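Long-range contacts in serpin 2 (Anopheles gambiae, PDB 3PZF), which inhibits serine proteases of the CLIPB group in the hemolymph and thereby holds back phenoloxidase activation and melanization in mosquito immunity: residues A[40-45]-A[335-340]; A[160-165]-A[182-187]; A[288-293]-A[390-395]. All blocks are in the same frame, centred on the assembly; numbering follows the deposited sequence. Where two conformers were deposited one is given.

Interaction 1: residues A[40-45]-A[335-340]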
ATOM      1  N   ASN A  40       0.146  12.145   7.969  1.00 22.33           N
ATOM      2  CA  ASN A  40      -0.232  11.458   6.733  1.00 20.34           C
ATOM      3  C   ASN A  40       0.379  10.078   6.746  1.00 21.81           C
ATOM      4  O   ASN A  40       1.465   9.877   7.287  1.00 21.15           O
ATOM      5  CB  ASN A  40       0.254  12.219   5.492  1.00 19.76           C
ATOM      6  CG  ASN A  40      -0.265  13.622   5.428  1.00 23.71           C
ATOM      7  OD1 ASN A  40      -1.304  13.931   6.007  1.00 23.79           O
ATOM      8  ND2 ASN A  40       0.422  14.474   4.681  1.00 27.82           N
ATOM      9  N   VAL A  41      -0.309   9.101   6.145  1.00 18.17           N
ATOM     10  CA  VAL A  41       0.209   7.747   6.064  1.00 18.79           C
ATOM     11  C   VAL A  41      -0.052   7.266   4.655  1.00 19.61           C
ATOM     12  O   VAL A  41      -1.104   7.578   4.097  1.00 20.67           O
ATOM     13  CB  VAL A  41      -0.506   6.797   7.042  1.00 19.29           C
ATOM     14  CG1 VAL A  41      -0.043   5.320   6.809  1.00 19.48           C
ATOM     15  CG2 VAL A  41      -0.254   7.172   8.495  1.00 21.53           C
ATOM     16  N   VAL A  42       0.871   6.491   4.073  1.00 18.40           N
ATOM     17  CA  VAL A  42       0.539   5.745   2.849  1.00 14.85           C
ATOM     18  C   VAL A  42       1.324   4.422   2.904  1.00 18.91           C
ATOM     19  O   VAL A  42       2.495   4.383   3.314  1.00 16.58           O
ATOM     20  CB  VAL A  42       0.862   6.563   1.566  1.00 20.01           C
ATOM     21  CG1 VAL A  42       2.354   6.846   1.455  1.00 19.20           C
ATOM     22  CG2 VAL A  42       0.357   5.867   0.307  1.00 19.05           C
ATOM     23  N   LEU A  43       0.647   3.330   2.582  1.00 18.62           N
ATOM     24  CA  LEU A  43       1.331   2.046   2.522  1.00 20.49           C
ATOM     25  C   LEU A  43       0.705   1.170   1.424  1.00 16.44           C
ATOM     26  O   LEU A  43      -0.265   1.571   0.762  1.00 18.09           O
ATOM     27  CB  LEU A  43       1.242   1.349   3.892  1.00 21.56           C
ATOM     28  CG  LEU A  43      -0.178   0.892   4.258  1.00 24.08           C
ATOM     29  CD1 LEU A  43      -0.115  -0.466   5.012  1.00 28.65           C
ATOM     30  CD2 LEU A  43      -0.931   1.923   5.085  1.00 21.47           C
ATOM     31  N   SER A  44       1.269  -0.011   1.211  1.00 18.41           N
ATOM     32  CA  SER A  44       0.696  -0.923   0.218  1.00 19.72           C
ATOM     33  C   SER A  44       0.296  -2.223   0.912  1.00 17.27           C
ATOM     34  O   SER A  44       1.136  -3.085   1.142  1.00 17.88           O
ATOM     35  CB  SER A  44       1.686  -1.203  -0.917  1.00 20.97           C
ATOM     36  OG  SER A  44       1.155  -2.211  -1.787  1.00 21.37           O
ATOM     37  N   PRO A  45      -0.996  -2.351   1.268  1.00 17.58           N
ATOM     38  CA  PRO A  45      -1.393  -3.542   2.032  1.00 16.99           C
ATOM     39  C   PRO A  45      -1.202  -4.793   1.204  1.00 22.02           C
ATOM     40  O   PRO A  45      -0.745  -5.804   1.732  1.00 19.92           O
ATOM     41  CB  PRO A  45      -2.883  -3.311   2.341  1.00 18.36           C
ATOM     42  CG  PRO A  45      -3.084  -1.784   2.164  1.00 21.89           C
ATOM     43  CD  PRO A  45      -2.084  -1.351   1.127  1.00 21.03           C
ATOM     44  N   GLN A 335       8.975  -1.218   4.806  1.00 23.53           N
ATOM     45  CA  GLN A 335       8.232  -0.881   3.608  1.00 18.63           C
ATOM     46  C   GLN A 335       8.218   0.632   3.456  1.00 21.99           C
ATOM     47  O   GLN A 335       8.085   1.358   4.449  1.00 21.61           O
ATOM     48  CB  GLN A 335       6.771  -1.368   3.692  1.00 22.02           C
ATOM     49  CG  GLN A 335       5.970  -0.944   2.479  1.00 20.83           C
ATOM     50  CD  GLN A 335       4.557  -1.545   2.410  1.00 27.26           C
ATOM     51  OE1 GLN A 335       4.288  -2.478   1.640  1.00 26.62           O
ATOM     52  NE2 GLN A 335       3.644  -0.965   3.166  1.00 24.09           N
ATOM     53  N   LYS A 336       8.376   1.121   2.237  1.00 19.45           N
ATOM     54  CA  LYS A 336       8.220   2.568   2.016  1.00 18.09           C
ATOM     55  C   LYS A 336       7.419   2.796   0.743  1.00 21.66           C
ATOM     56  O   LYS A 336       7.509   2.027  -0.214  1.00 20.71           O
ATOM     57  CB  LYS A 336       9.571   3.265   1.904  1.00 20.19           C
ATOM     58  CG  LYS A 336       9.471   4.815   1.815  1.00 22.05           C
ATOM     59  CD  LYS A 336      10.890   5.453   2.105  1.00 23.74           C
ATOM     60  CE  LYS A 336      10.793   6.974   2.315  1.00 27.77           C
ATOM     61  NZ  LYS A 336      12.119   7.607   2.763  1.00 30.67           N
ATOM     62  N   ALA A 337       6.615   3.858   0.753  1.00 22.24           N
ATOM     63  CA  ALA A 337       5.754   4.209  -0.382  1.00 21.08           C
ATOM     64  C   ALA A 337       5.681   5.720  -0.497  1.00 22.21           C
ATOM     65  O   ALA A 337       5.608   6.394   0.520  1.00 20.72           O
ATOM     66  CB  ALA A 337       4.352   3.662  -0.165  1.00 21.16           C
ATOM     67  N   GLY A 338       5.678   6.243  -1.719  1.00 18.15           N
ATOM     68  CA  GLY A 338       5.411   7.671  -1.913  1.00 20.19           C
ATOM     69  C   GLY A 338       4.102   7.834  -2.670  1.00 25.59           C
ATOM     70  O   GLY A 338       3.698   6.958  -3.415  1.00 22.00           O
ATOM     71  N   ILE A 339       3.426   8.955  -2.499  1.00 21.85           N
ATOM     72  CA  ILE A 339       2.169   9.181  -3.231  1.00 19.88           C
ATOM     73  C   ILE A 339       2.093  10.675  -3.483  1.00 22.89           C
ATOM     74  O   ILE A 339       2.506  11.469  -2.648  1.00 23.05           O
ATOM     75  CB  ILE A 339       0.947   8.718  -2.437  1.00 21.19           C
ATOM     76  CG1 ILE A 339      -0.352   8.789  -3.285  1.00 21.43           C
ATOM     77  CG2 ILE A 339       0.831   9.506  -1.120  1.00 20.21           C
ATOM     78  CD1 ILE A 339      -0.402   7.794  -4.497  1.00 23.22           C
ATOM     79  N   THR A 340       1.584  11.025  -4.659  1.00 23.89           N
ATOM     80  CA  THR A 340       1.339  12.411  -5.052  1.00 22.19           C
ATOM     81  C   THR A 340      -0.012  12.453  -5.725  1.00 26.13           C
ATOM     82  O   THR A 340      -0.359  11.535  -6.471  1.00 27.49           O
ATOM     83  CB  THR A 340       2.380  12.853  -6.069  1.00 28.38           C
ATOM     84  OG1 THR A 340       3.695  12.703  -5.503  1.00 30.70           O
ATOM     85  CG2 THR A 340       2.143  14.335  -6.489  1.00 32.72           C
TER

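Interaction 2: residues A[160-165]-A[182-187]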
ATOM      1  N   ASN A 160      12.395   4.766  -9.629  1.00 49.00           N
ATOM      2  CA  ASN A 160      12.719   5.847 -10.557  1.00 57.81           C
ATOM      3  C   ASN A 160      13.106   7.122  -9.806  1.00 51.56           C
ATOM      4  O   ASN A 160      12.821   8.241 -10.254  1.00 49.28           O
ATOM      5  CB  ASN A 160      11.530   6.111 -11.489  1.00 62.34           C
ATOM      6  CG  ASN A 160      11.895   6.995 -12.671  1.00 76.37           C
ATOM      7  OD1 ASN A 160      12.959   6.840 -13.277  1.00 84.47           O
ATOM      8  ND2 ASN A 160      11.010   7.936 -13.003  1.00 76.47           N
ATOM      9  N   GLY A 161      13.746   6.946  -8.653  1.00 42.72           N
ATOM     10  CA  GLY A 161      14.182   8.060  -7.831  1.00 36.29           C
ATOM     11  C   GLY A 161      13.088   8.736  -7.003  1.00 35.66           C
ATOM     12  O   GLY A 161      13.361   9.737  -6.312  1.00 35.90           O
ATOM     13  N   ARG A 162      11.865   8.205  -7.048  1.00 32.15           N
ATOM     14  CA  ARG A 162      10.757   8.792  -6.297  1.00 32.44           C
ATOM     15  C   ARG A 162      11.063   8.661  -4.823  1.00 33.92           C
ATOM     16  O   ARG A 162      10.744   9.548  -4.037  1.00 31.25           O
ATOM     17  CB  ARG A 162       9.435   8.097  -6.631  1.00 32.68           C
ATOM     18  CG  ARG A 162       8.209   8.624  -5.860  1.00 35.09           C
ATOM     19  CD  ARG A 162       7.981  10.127  -6.049  1.00 33.09           C
ATOM     20  NE  ARG A 162       6.833  10.578  -5.253  1.00 31.86           N
ATOM     21  CZ  ARG A 162       6.884  10.840  -3.947  1.00 27.41           C
ATOM     22  NH1 ARG A 162       8.041  10.727  -3.290  1.00 34.86           N
ATOM     23  NH2 ARG A 162       5.791  11.239  -3.308  1.00 30.37           N
ATOM     24  N   LEU A 163      11.692   7.539  -4.465  1.00 30.56           N
ATOM     25  CA  LEU A 163      12.143   7.281  -3.104  1.00 32.57           C
ATOM     26  C   LEU A 163      13.654   7.057  -3.172  1.00 39.02           C
ATOM     27  O   LEU A 163      14.136   6.375  -4.079  1.00 36.95           O
ATOM     28  CB  LEU A 163      11.493   6.007  -2.531  1.00 29.12           C
ATOM     29  CG  LEU A 163       9.964   5.887  -2.564  1.00 28.26           C
ATOM     30  CD1 LEU A 163       9.524   4.536  -2.016  1.00 27.79           C
ATOM     31  CD2 LEU A 163       9.307   7.052  -1.798  1.00 26.93           C
ATOM     32  N   ARG A 164      14.379   7.596  -2.196  1.00 33.95           N
ATOM     33  CA  ARG A 164      15.837   7.658  -2.239  1.00 42.46           C
ATOM     34  C   ARG A 164      16.499   6.872  -1.118  1.00 39.40           C
ATOM     35  O   ARG A 164      17.674   6.554  -1.203  1.00 37.49           O
ATOM     36  CB  ARG A 164      16.292   9.114  -2.119  1.00 44.66           C
ATOM     37  CG  ARG A 164      15.798  10.042  -3.215  1.00 51.82           C
ATOM     38  CD  ARG A 164      16.514   9.784  -4.530  1.00 66.31           C
ATOM     39  NE  ARG A 164      16.096  10.728  -5.565  1.00 74.33           N
ATOM     40  CZ  ARG A 164      16.852  11.094  -6.596  1.00 84.45           C
ATOM     41  NH1 ARG A 164      18.079  10.603  -6.739  1.00 86.97           N
ATOM     42  NH2 ARG A 164      16.382  11.960  -7.483  1.00 85.43           N
ATOM     43  N   GLU A 165      15.767   6.586  -0.048  1.00 36.94           N
ATOM     44  CA  GLU A 165      16.364   5.858   1.062  1.00 34.54           C
ATOM     45  C   GLU A 165      15.295   5.293   1.956  1.00 34.27           C
ATOM     46  O   GLU A 165      14.165   5.792   2.005  1.00 32.92           O
ATOM     47  CB  GLU A 165      17.271   6.761   1.902  1.00 41.98           C
ATOM     48  CG  GLU A 165      16.511   7.779   2.732  1.00 54.98           C
ATOM     49  CD  GLU A 165      16.062   8.976   1.907  1.00 70.23           C
ATOM     50  OE1 GLU A 165      14.944   9.499   2.140  1.00 61.17           O
ATOM     51  OE2 GLU A 165      16.845   9.400   1.029  1.00 78.53           O
ATOM     52  N   VAL A 182       9.192  -1.727  -1.609  1.00 18.92           N
ATOM     53  CA  VAL A 182       8.809  -0.380  -2.005  1.00 20.60           C
ATOM     54  C   VAL A 182       7.832  -0.472  -3.169  1.00 21.86           C
ATOM     55  O   VAL A 182       7.717  -1.492  -3.843  1.00 23.73           O
ATOM     56  CB  VAL A 182      10.021   0.515  -2.402  1.00 22.70           C
ATOM     57  CG1 VAL A 182      10.942   0.749  -1.196  1.00 21.91           C
ATOM     58  CG2 VAL A 182      10.813  -0.117  -3.533  1.00 27.88           C
ATOM     59  N   ILE A 183       7.108   0.615  -3.393  1.00 23.34           N
ATOM     60  CA  ILE A 183       6.124   0.650  -4.460  1.00 18.56           C
ATOM     61  C   ILE A 183       6.144   2.037  -5.064  1.00 27.76           C
ATOM     62  O   ILE A 183       6.453   3.011  -4.373  1.00 26.63           O
ATOM     63  CB  ILE A 183       4.716   0.336  -3.959  1.00 22.26           C
ATOM     64  CG1 ILE A 183       3.757   0.223  -5.155  1.00 21.04           C
ATOM     65  CG2 ILE A 183       4.265   1.424  -2.967  1.00 22.86           C
ATOM     66  CD1 ILE A 183       2.353  -0.283  -4.781  1.00 26.44           C
ATOM     67  N   TYR A 184       5.883   2.112  -6.362  1.00 22.25           N
ATOM     68  CA  TYR A 184       5.934   3.389  -7.072  1.00 27.14           C
ATOM     69  C   TYR A 184       4.804   3.389  -8.079  1.00 25.67           C
ATOM     70  O   TYR A 184       4.489   2.343  -8.668  1.00 23.99           O
ATOM     71  CB  TYR A 184       7.289   3.563  -7.769  1.00 33.24           C
ATOM     72  CG  TYR A 184       7.278   4.582  -8.891  1.00 31.38           C
ATOM     73  CD1 TYR A 184       7.492   5.927  -8.633  1.00 32.15           C
ATOM     74  CD2 TYR A 184       7.039   4.195 -10.205  1.00 29.74           C
ATOM     75  CE1 TYR A 184       7.494   6.866  -9.664  1.00 36.67           C
ATOM     76  CE2 TYR A 184       7.039   5.119 -11.240  1.00 34.18           C
ATOM     77  CZ  TYR A 184       7.263   6.449 -10.965  1.00 38.14           C
ATOM     78  OH  TYR A 184       7.252   7.365 -11.994  1.00 44.50           O
ATOM     79  N   PHE A 185       4.157   4.542  -8.257  1.00 24.06           N
ATOM     80  CA  PHE A 185       3.016   4.607  -9.153  1.00 26.37           C
ATOM     81  C   PHE A 185       2.916   5.970  -9.814  1.00 32.11           C
ATOM     82  O   PHE A 185       2.871   6.988  -9.142  1.00 27.95           O
ATOM     83  CB  PHE A 185       1.722   4.327  -8.405  1.00 19.35           C
ATOM     84  CG  PHE A 185       0.493   4.661  -9.201  1.00 25.48           C
ATOM     85  CD1 PHE A 185       0.255   4.050 -10.424  1.00 23.20           C
ATOM     86  CD2 PHE A 185      -0.415   5.592  -8.733  1.00 22.77           C
ATOM     87  CE1 PHE A 185      -0.883   4.363 -11.160  1.00 21.85           C
ATOM     88  CE2 PHE A 185      -1.557   5.910  -9.472  1.00 28.69           C
ATOM     89  CZ  PHE A 185      -1.779   5.295 -10.691  1.00 24.73           C
ATOM     90  N   LYS A 186       2.924   5.953 -11.142  1.00 22.34           N
ATOM     91  CA  LYS A 186       2.668   7.121 -11.945  1.00 25.21           C
ATOM     92  C   LYS A 186       1.438   6.846 -12.786  1.00 29.10           C
ATOM     93  O   LYS A 186       1.342   5.809 -13.464  1.00 25.82           O
ATOM     94  CB  LYS A 186       3.862   7.413 -12.856  1.00 27.22           C
ATOM     95  CG  LYS A 186       3.593   8.543 -13.842  1.00 35.95           C
ATOM     96  CD  LYS A 186       4.757   8.766 -14.794  1.00 51.99           C
ATOM     97  CE  LYS A 186       6.038   9.099 -14.046  1.00 58.92           C
ATOM     98  N   GLY A 187       0.484   7.765 -12.756  1.00 24.74           N
ATOM     99  CA  GLY A 187      -0.743   7.572 -13.516  1.00 22.52           C
ATOM    100  C   GLY A 187      -1.454   8.884 -13.811  1.00 29.69           C
ATOM    101  O   GLY A 187      -1.138   9.902 -13.219  1.00 25.49           O
TER

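Interaction 3: residues A[288-293]-A[390-395]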
ATOM      1  N   PHE A 288      -1.430  16.830  -2.560  1.00 21.24           N
ATOM      2  CA  PHE A 288      -0.435  16.373  -1.591  1.00 24.35           C
ATOM      3  C   PHE A 288       0.650  15.564  -2.249  1.00 21.95           C
ATOM      4  O   PHE A 288       0.441  14.922  -3.290  1.00 23.13           O
ATOM      5  CB  PHE A 288      -1.074  15.597  -0.425  1.00 22.50           C
ATOM      6  CG  PHE A 288      -1.951  14.419  -0.849  1.00 23.78           C
ATOM      7  CD1 PHE A 288      -3.353  14.530  -0.874  1.00 22.56           C
ATOM      8  CD2 PHE A 288      -1.374  13.202  -1.194  1.00 22.39           C
ATOM      9  CE1 PHE A 288      -4.170  13.423  -1.233  1.00 23.16           C
ATOM     10  CE2 PHE A 288      -2.176  12.104  -1.573  1.00 19.69           C
ATOM     11  CZ  PHE A 288      -3.581  12.220  -1.598  1.00 18.88           C
ATOM     12  N   LYS A 289       1.829  15.633  -1.640  1.00 21.51           N
ATOM     13  CA  LYS A 289       2.968  14.838  -2.043  1.00 22.51           C
ATOM     14  C   LYS A 289       3.751  14.465  -0.791  1.00 22.48           C
ATOM     15  O   LYS A 289       4.260  15.337  -0.082  1.00 24.40           O
ATOM     16  CB  LYS A 289       3.856  15.656  -2.980  1.00 24.23           C
ATOM     17  CG  LYS A 289       5.160  14.954  -3.373  1.00 28.55           C
ATOM     18  CD  LYS A 289       5.954  15.778  -4.348  1.00 41.88           C
ATOM     19  CE  LYS A 289       7.132  14.976  -4.909  1.00 63.91           C
ATOM     20  NZ  LYS A 289       7.909  15.753  -5.925  1.00 67.99           N
ATOM     21  N   PHE A 290       3.868  13.166  -0.507  1.00 19.69           N
ATOM     22  CA  PHE A 290       4.597  12.750   0.687  1.00 20.66           C
ATOM     23  C   PHE A 290       5.004  11.288   0.576  1.00 23.23           C
ATOM     24  O   PHE A 290       4.606  10.571  -0.344  1.00 22.04           O
ATOM     25  CB  PHE A 290       3.746  12.954   1.965  1.00 25.30           C
ATOM     26  CG  PHE A 290       2.567  11.978   2.112  1.00 22.06           C
ATOM     27  CD1 PHE A 290       2.655  10.824   2.898  1.00 23.51           C
ATOM     28  CD2 PHE A 290       1.344  12.256   1.499  1.00 21.89           C
ATOM     29  CE1 PHE A 290       1.562   9.953   3.039  1.00 20.07           C
ATOM     30  CE2 PHE A 290       0.260  11.391   1.612  1.00 19.75           C
ATOM     31  CZ  PHE A 290       0.353  10.242   2.394  1.00 22.85           C
ATOM     32  N   ASP A 291       5.825  10.860   1.514  1.00 22.82           N
ATOM     33  CA  ASP A 291       6.141   9.455   1.590  1.00 21.97           C
ATOM     34  C   ASP A 291       6.063   8.988   3.036  1.00 26.94           C
ATOM     35  O   ASP A 291       5.969   9.780   3.976  1.00 23.92           O
ATOM     36  CB  ASP A 291       7.491   9.166   0.946  1.00 28.12           C
ATOM     37  CG  ASP A 291       8.571  10.019   1.463  1.00 35.11           C
ATOM     38  OD1 ASP A 291       8.878   9.917   2.667  1.00 37.24           O
ATOM     39  OD2 ASP A 291       9.138  10.770   0.651  1.00 41.80           O
ATOM     40  N   PHE A 292       6.105   7.681   3.213  1.00 21.39           N
ATOM     41  CA  PHE A 292       5.845   7.121   4.523  1.00 23.74           C
ATOM     42  C   PHE A 292       6.609   5.806   4.557  1.00 21.37           C
ATOM     43  O   PHE A 292       6.495   4.997   3.636  1.00 19.62           O
ATOM     44  CB  PHE A 292       4.349   6.854   4.756  1.00 20.67           C
ATOM     45  CG  PHE A 292       4.055   6.331   6.136  1.00 21.45           C
ATOM     46  CD1 PHE A 292       4.029   7.191   7.227  1.00 29.79           C
ATOM     47  CD2 PHE A 292       3.880   4.964   6.359  1.00 24.79           C
ATOM     48  CE1 PHE A 292       3.791   6.709   8.512  1.00 28.99           C
ATOM     49  CE2 PHE A 292       3.646   4.477   7.646  1.00 27.22           C
ATOM     50  CZ  PHE A 292       3.595   5.362   8.720  1.00 28.26           C
ATOM     51  N   SER A 293       7.442   5.654   5.572  1.00 22.03           N
ATOM     52  CA  SER A 293       8.293   4.477   5.723  0.50 25.39           C
ATOM     53  C   SER A 293       8.035   3.900   7.105  1.00 27.52           C
ATOM     54  O   SER A 293       7.816   4.653   8.056  1.00 29.88           O
ATOM     55  CB  SER A 293       9.760   4.891   5.600  0.50 30.90           C
ATOM     56  OG  SER A 293      10.596   3.765   5.463  0.50 31.52           O
ATOM     57  N   GLY A 390      -4.104   4.929   2.491  1.00 17.73           N
ATOM     58  CA  GLY A 390      -3.451   5.990   3.258  1.00 15.54           C
ATOM     59  C   GLY A 390      -4.475   6.916   3.851  1.00 14.39           C
ATOM     60  O   GLY A 390      -5.700   6.749   3.648  1.00 17.59           O
ATOM     61  N   LYS A 391      -3.987   7.909   4.592  1.00 17.93           N
ATOM     62  CA  LYS A 391      -4.884   8.946   5.057  1.00 18.48           C
ATOM     63  C   LYS A 391      -4.154  10.260   5.027  1.00 21.06           C
ATOM     64  O   LYS A 391      -2.930  10.314   5.054  1.00 20.22           O
ATOM     65  CB  LYS A 391      -5.380   8.640   6.466  1.00 19.79           C
ATOM     66  CG  LYS A 391      -4.258   8.522   7.475  1.00 24.36           C
ATOM     67  CD  LYS A 391      -4.790   8.540   8.887  1.00 25.17           C
ATOM     68  CE  LYS A 391      -3.614   8.522   9.875  1.00 29.87           C
ATOM     69  NZ  LYS A 391      -4.035   8.736  11.273  1.00 27.19           N
ATOM     70  N   ILE A 392      -4.935  11.322   4.920  1.00 17.88           N
ATOM     71  CA  ILE A 392      -4.394  12.674   4.921  1.00 18.80           C
ATOM     72  C   ILE A 392      -4.825  13.323   6.217  1.00 25.62           C
ATOM     73  O   ILE A 392      -6.007  13.451   6.477  1.00 21.31           O
ATOM     74  CB  ILE A 392      -4.964  13.455   3.731  1.00 16.84           C
ATOM     75  CG1 ILE A 392      -4.456  12.848   2.420  1.00 22.24           C
ATOM     76  CG2 ILE A 392      -4.603  14.950   3.800  1.00 20.51           C
ATOM     77  CD1 ILE A 392      -2.905  12.785   2.323  1.00 26.28           C
ATOM     78  N   GLU A 393      -3.861  13.705   7.051  1.00 20.73           N
ATOM     79  CA  GLU A 393      -4.139  14.498   8.250  1.00 22.33           C
ATOM     80  C   GLU A 393      -3.735  15.973   8.063  1.00 25.91           C
ATOM     81  O   GLU A 393      -4.268  16.871   8.731  1.00 28.01           O
ATOM     82  CB  GLU A 393      -3.333  13.915   9.418  1.00 28.06           C
ATOM     83  CG  GLU A 393      -3.743  12.527   9.858  1.00 28.83           C
ATOM     84  CD  GLU A 393      -4.985  12.512  10.725  1.00 40.77           C
ATOM     85  OE1 GLU A 393      -5.657  13.574  10.876  1.00 32.55           O
ATOM     86  OE2 GLU A 393      -5.295  11.423  11.252  1.00 32.40           O
ATOM     87  N   ASN A 394      -2.813  16.225   7.137  1.00 26.16           N
ATOM     88  CA  ASN A 394      -2.268  17.581   6.918  1.00 27.55           C
ATOM     89  C   ASN A 394      -1.615  17.610   5.544  1.00 28.36           C
ATOM     90  O   ASN A 394      -0.420  17.277   5.409  1.00 26.59           O
ATOM     91  CB  ASN A 394      -1.215  17.894   7.985  1.00 28.75           C
ATOM     92  CG  ASN A 394      -0.560  19.289   7.809  1.00 43.77           C
ATOM     93  OD1 ASN A 394      -0.931  20.069   6.935  1.00 39.12           O
ATOM     94  ND2 ASN A 394       0.428  19.580   8.642  1.00 53.03           N
ATOM     95  N   PRO A 395      -2.401  17.930   4.508  1.00 24.70           N
ATOM     96  CA  PRO A 395      -1.869  17.769   3.155  1.00 22.08           C
ATOM     97  C   PRO A 395      -0.845  18.821   2.819  1.00 31.20           C
ATOM     98  O   PRO A 395      -1.128  20.013   2.886  1.00 36.12           O
ATOM     99  CB  PRO A 395      -3.095  17.904   2.262  1.00 23.73           C
ATOM    100  CG  PRO A 395      -4.054  18.800   3.063  1.00 24.77           C
ATOM    101  CD  PRO A 395      -3.799  18.396   4.518  1.00 24.27           C
TER

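Interaction 1: residues A[40-45]-A[335-340]
V42 and A337 meet where a short strand crosses a long one, their segments running at 115° to each other with axes 6.1 Å apart at closest approach. V42 is a convenient side chain to follow outward. Its CB already lies 4.0 Å from I339 CG2. CG1, placed between the backbone N and carbonyl carbon (chi1 63°), reaches the face of strand 335-340 turned to segment 40-45, where it sits 3.4 Å from A337 O, faces the A337 methyl and also meets I339 CG2. The other branch, CG2, packs against I339, nearest its CG2 at 3.9 Å. One valine thus straddles two alternate residues of strand 335-340. The remainder of I339 runs off in another direction, because CG1 lies opposite the backbone N (chi1 -173°). This is the serpin shutter region, where the start of the helix that follows strand 41-43 lies behind the centre of sheet A. The A337 methyl itself lies 4.0 Å from V42 O. At the other end, Q335 extends its whole chain across to S44, and its amide arrives beside the backbone N and O of that residue; which end of the amide carries the nitrogen is uncertain. L43 CB flanks the same amide, while the leucine side chain touches F29 of helix 24-35. S44 itself is the N-cap of helix 45-58, and its OG is also hydrogen-bonded to L387 O and to the hydroxyl of S47.

Interaction 2: residues A[160-165]-A[182-187]
R162 and Y184 form the closest backbone pair here, their CA atoms 7.3 Å apart, with an irregular loop lying over one face of strand 182-187; N160 and G161 both take positive phi values as that loop turns away from the preceding helix. The alternation of the strand sends V182 and Y184 toward the loop and I183 and F185 to its other side. Y184 is met edge-on: R162 CB lies near the plane of the ring, 3.5 Å from Y184 CD1, and CG follows it along the same rim. Beyond CG the arginine bends (chi2 57°), which carries the guanidinium off the tyrosine and leaves the two planes nearly perpendicular, 84° apart. The polar end finds its partners elsewhere: NE makes a salt bridge to E347, and NH2 makes weak hydrogen bonds to the carbonyl oxygens of F290 and I339. Toward the phenol end, the poorly ordered amide of N160 passes Y184 OH at 3.9 Å from its ND2. L163 and V182 make the apolar side-chain pair. CD1 of the leucine comes 4.1 Å from V182 CB and equally near its CG1, the two side chains sliding past each other in opposite directions, and V155 of helix 144-158 packs on both residues. Such an arrangement belongs to the serpin fold, in which helix 144-158 (helix F of serpins) and the loop after it cross the front of sheet A; here the loop's arginine grips E347, a residue of the hinge region required for binding to the peptidase.

Interaction 3: residues A[288-293]-A[390-395]
I392 and F288 form a CH-pi contact: the CD1 methyl stands over the middle of the phenyl face, 3.6 Å from the ring centroid and only 9° off its normal. I392 CG1 backs it up, 3.7 Å from F288 CE1 near the rim. Among the plain apolar contacts, the same methyl approaches F290 CE2 at 3.5 Å, so that it is wedged between two alternate aromatic residues of strand 288-293. Both phenylalanines keep CG tucked between backbone N and carbonyl carbon (chi1 54° for F288), which directs both rings to the isoleucine. Farther along, F288 CB packs on P395 CB at 4.1 Å. These contacts of I392, F288, F290 and P395 join segment 288-293, in serpin sheet A, to the end of strand 386-392 of sheet B and the residues after it, with segment axes 10.2 Å apart. Ionic bonding is confined to segment 390-395, where K391 NZ bridges to E393 OE2 at 3.0 Å on its anti lone pair; NZ also bonds to the carbonyl oxygens of H37 and F34. What passes between the two segments is apolar and CH-pi contact, which rests on close fit and not on directed polar bonds.

Overall arrangement
The three contacts gather around strand 332-341, which has strand 177-188 on one side and strand 277-295 on the other. Interaction 1 lies between the others, its centre about 10 Å from that of interaction 2 and about 8 Å from that of interaction 3, while those two centres are about 14 Å apart. A salt bridge from K336 NZ to E165 OE1 (3.5 Å) connects interactions 1 and 2. Interactions 1 and 3 share N40 OD1 to E393 N, probably a hydrogen bond at 2.8 Å, and V42 also packs on F290. R162 of interaction 2 reaches both other contacts. The probable reactive bond lies in a loop that is not modelled.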